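PDB 5MUA: ricin B-related lectin from Polyporus squamosus, which binds galactose through a ricin-type lectin domain joined to a papain-like, calcium-binding protease domain that accepts the inhibitor E-64. Local coordinates for residues G7-A12 with W144-L149. Residues are numbered along the deposited sequence; the frame is centred on the assembly and turned at random.
Sequences GIYYIA and WTFQKL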
loop_
_atom_site.group_PDB
_atom_site.type_symbol
_atom_site.label_atom_id
_atom_site.label_comp_id
_atom_site.label_asym_id
_atom_site.label_seq_id
_atom_site.Cartn_x
_atom_site.Cartn_y
_atom_site.Cartn_z
ATOM N N GLY B 7 10.411 4.678 -23.750
ATOM C CA GLY B 7 10.909 5.199 -22.478
ATOM C C GLY B 7 10.314 6.537 -22.122
ATOM O O GLY B 7 9.452 7.064 -22.849
ATOM N N ILE B 8 10.723 7.086 -21.002
ATOM C CA ILE B 8 10.276 8.426 -20.552
ATOM C C ILE B 8 11.524 9.261 -20.510
ATOM O O ILE B 8 12.606 8.791 -20.033
ATOM C CB ILE B 8 9.613 8.385 -19.145
ATOM C CG1 ILE B 8 8.352 7.487 -19.260
ATOM C CG2 ILE B 8 9.286 9.766 -18.669
ATOM C CD1 ILE B 8 7.760 7.044 -17.928
ATOM N N TYR B 9 11.416 10.478 -21.047
ATOM C CA TYR B 9 12.561 11.325 -21.277
ATOM C C TYR B 9 12.310 12.780 -20.995
ATOM O O TYR B 9 11.173 13.263 -21.098
ATOM C CB TYR B 9 12.932 11.254 -22.735
ATOM C CG TYR B 9 13.298 9.935 -23.249
ATOM C CD1 TYR B 9 12.345 9.067 -23.783
ATOM C CD2 TYR B 9 14.630 9.564 -23.297
ATOM C CE1 TYR B 9 12.719 7.865 -24.280
ATOM C CE2 TYR B 9 15.043 8.362 -23.847
ATOM C CZ TYR B 9 14.074 7.492 -24.366
ATOM O OH TYR B 9 14.479 6.292 -24.902
ATOM N N TYR B 10 13.364 13.511 -20.640
ATOM C CA TYR B 10 13.390 14.967 -20.881
ATOM C C TYR B 10 13.864 15.139 -22.307
ATOM O O TYR B 10 14.723 14.345 -22.800
ATOM C CB TYR B 10 14.428 15.669 -19.994
ATOM C CG TYR B 10 14.181 15.678 -18.499
ATOM C CD1 TYR B 10 12.979 16.098 -17.960
ATOM C CD2 TYR B 10 15.259 15.404 -17.619
ATOM C CE1 TYR B 10 12.795 16.138 -16.570
ATOM C CE2 TYR B 10 15.104 15.472 -16.224
ATOM C CZ TYR B 10 13.872 15.813 -15.709
ATOM O OH TYR B 10 13.681 15.907 -14.321
ATOM N N ILE B 11 13.278 16.092 -22.995
ATOM C CA ILE B 11 13.709 16.424 -24.370
ATOM C C ILE B 11 14.261 17.844 -24.248
ATOM O O ILE B 11 13.512 18.802 -24.069
ATOM C CB ILE B 11 12.526 16.381 -25.350
ATOM C CG1 ILE B 11 11.791 15.016 -25.315
ATOM C CG2 ILE B 11 13.004 16.701 -26.778
ATOM C CD1 ILE B 11 10.547 14.950 -26.189
ATOM N N ALA B 12 15.585 17.992 -24.321
ATOM C CA ALA B 12 16.208 19.300 -24.128
ATOM C C ALA B 12 16.729 19.824 -25.455
ATOM O O ALA B 12 17.201 19.043 -26.279
ATOM C CB ALA B 12 17.407 19.203 -23.168
ATOM N N TRP B 144 18.083 18.146 -30.592
ATOM C CA TRP B 144 17.519 17.909 -29.213
ATOM C C TRP B 144 18.368 16.796 -28.593
ATOM O O TRP B 144 18.868 15.919 -29.295
ATOM C CB TRP B 144 16.044 17.453 -29.334
ATOM C CG TRP B 144 15.207 18.475 -29.994
ATOM C CD1 TRP B 144 14.959 18.548 -31.323
ATOM C CD2 TRP B 144 14.606 19.620 -29.411
ATOM N NE1 TRP B 144 14.223 19.683 -31.609
ATOM C CE2 TRP B 144 14.012 20.359 -30.451
ATOM C CE3 TRP B 144 14.551 20.143 -28.105
ATOM C CZ2 TRP B 144 13.344 21.541 -30.223
ATOM C CZ3 TRP B 144 13.896 21.291 -27.883
ATOM C CH2 TRP B 144 13.298 22.011 -28.928
ATOM N N THR B 145 18.462 16.809 -27.277
ATOM C CA THR B 145 19.001 15.701 -26.520
ATOM C C THR B 145 17.911 15.035 -25.727
ATOM O O THR B 145 16.937 15.645 -25.448
ATOM C CB THR B 145 20.158 16.112 -25.615
ATOM O OG1 THR B 145 19.728 17.029 -24.644
ATOM C CG2 THR B 145 21.256 16.778 -26.453
ATOM N N PHE B 146 18.070 13.747 -25.511
ATOM C CA PHE B 146 17.093 12.960 -24.736
ATOM C C PHE B 146 17.789 12.369 -23.503
ATOM O O PHE B 146 18.820 11.717 -23.655
ATOM C CB PHE B 146 16.647 11.814 -25.613
ATOM C CG PHE B 146 15.712 12.244 -26.671
ATOM C CD1 PHE B 146 16.203 12.755 -27.878
ATOM C CD2 PHE B 146 14.359 12.156 -26.503
ATOM C CE1 PHE B 146 15.321 13.097 -28.887
ATOM C CE2 PHE B 146 13.477 12.523 -27.517
ATOM C CZ PHE B 146 13.959 13.032 -28.696
ATOM N N GLN B 147 17.247 12.633 -22.306
ATOM C CA GLN B 147 17.759 12.014 -21.109
ATOM C C GLN B 147 16.733 10.992 -20.645
ATOM O O GLN B 147 15.636 11.374 -20.369
ATOM C CB GLN B 147 17.989 13.080 -20.045
ATOM C CG GLN B 147 18.366 12.390 -18.747
ATOM C CD GLN B 147 18.641 13.298 -17.595
ATOM O OE1 GLN B 147 18.750 14.501 -17.728
ATOM N NE2 GLN B 147 18.712 12.706 -16.431
ATOM N N LYS B 148 17.109 9.723 -20.581
ATOM C CA LYS B 148 16.173 8.652 -20.204
ATOM C C LYS B 148 15.961 8.710 -18.720
ATOM O O LYS B 148 16.904 8.826 -17.967
ATOM C CB LYS B 148 16.717 7.287 -20.561
ATOM C CG LYS B 148 15.632 6.211 -20.455
ATOM C CD LYS B 148 16.111 4.862 -20.974
ATOM C CE LYS B 148 17.242 4.288 -20.092
ATOM N NZ LYS B 148 17.657 2.957 -20.614
ATOM N N LEU B 149 14.708 8.671 -18.314
ATOM C CA LEU B 149 14.312 8.742 -16.911
ATOM C C LEU B 149 13.606 7.474 -16.491
ATOM O O LEU B 149 13.096 7.407 -15.354
ATOM C CB LEU B 149 13.391 9.935 -16.743
ATOM C CG LEU B 149 13.998 11.235 -17.263
ATOM C CD1 LEU B 149 12.990 12.326 -17.135
ATOM C CD2 LEU B 149 15.258 11.661 -16.516
#
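Ile8 O opens the antiparallel ladder by accepting a hydrogen bond from Leu149 N at 2.7 Å, nearly straight (166° at the hydrogen). At Tyr9, in a non-hydrogen-bonded pair with Lys148, both side chains leave the backbone on the face of Ile11 and Phe146, and the Lys148 chain then bends away. Phe146 presents its ring edge to the Tyr9 ring face, with planes at 86° and centroids 5.6 Å apart: a T-shaped stack. Lys148 CB lies against Tyr9 CE2, while Lys148 NZ hydrogen-bonds Gln4 OE1.

Tyr10 turns to the other face and exchanges two backbone bonds with Gln147. Leu149 CD1 sits over its ring centre, 3.6 Å from the Tyr10 centroid and 1° off the normal, a CH-pi contact. Gln147 OE1 meets the same ring in plane, 3.6 Å from Tyr10 CD2. Ile11 packs CG1 on Phe146 CE2 (3.7 Å) and CG2 near Trp144 CE3. Ala12 and Thr145 close the ladder with reciprocal N-H···O=C bonds, Thr145 N to Ala12 O spanning 2.8 Å.

The pairing joins the first strand of the beta-trefoil to its last, 144-152. Strand 49-53 flanks the other edge of 7-12 at Gly7 and Tyr9, bonding backbone to backbone through Ile51 and Trp49, and Leu21 of strand 19-23 takes over at Ile11, while Ile108 of strand 107-110 packs against Ile11, Trp144 and Phe146.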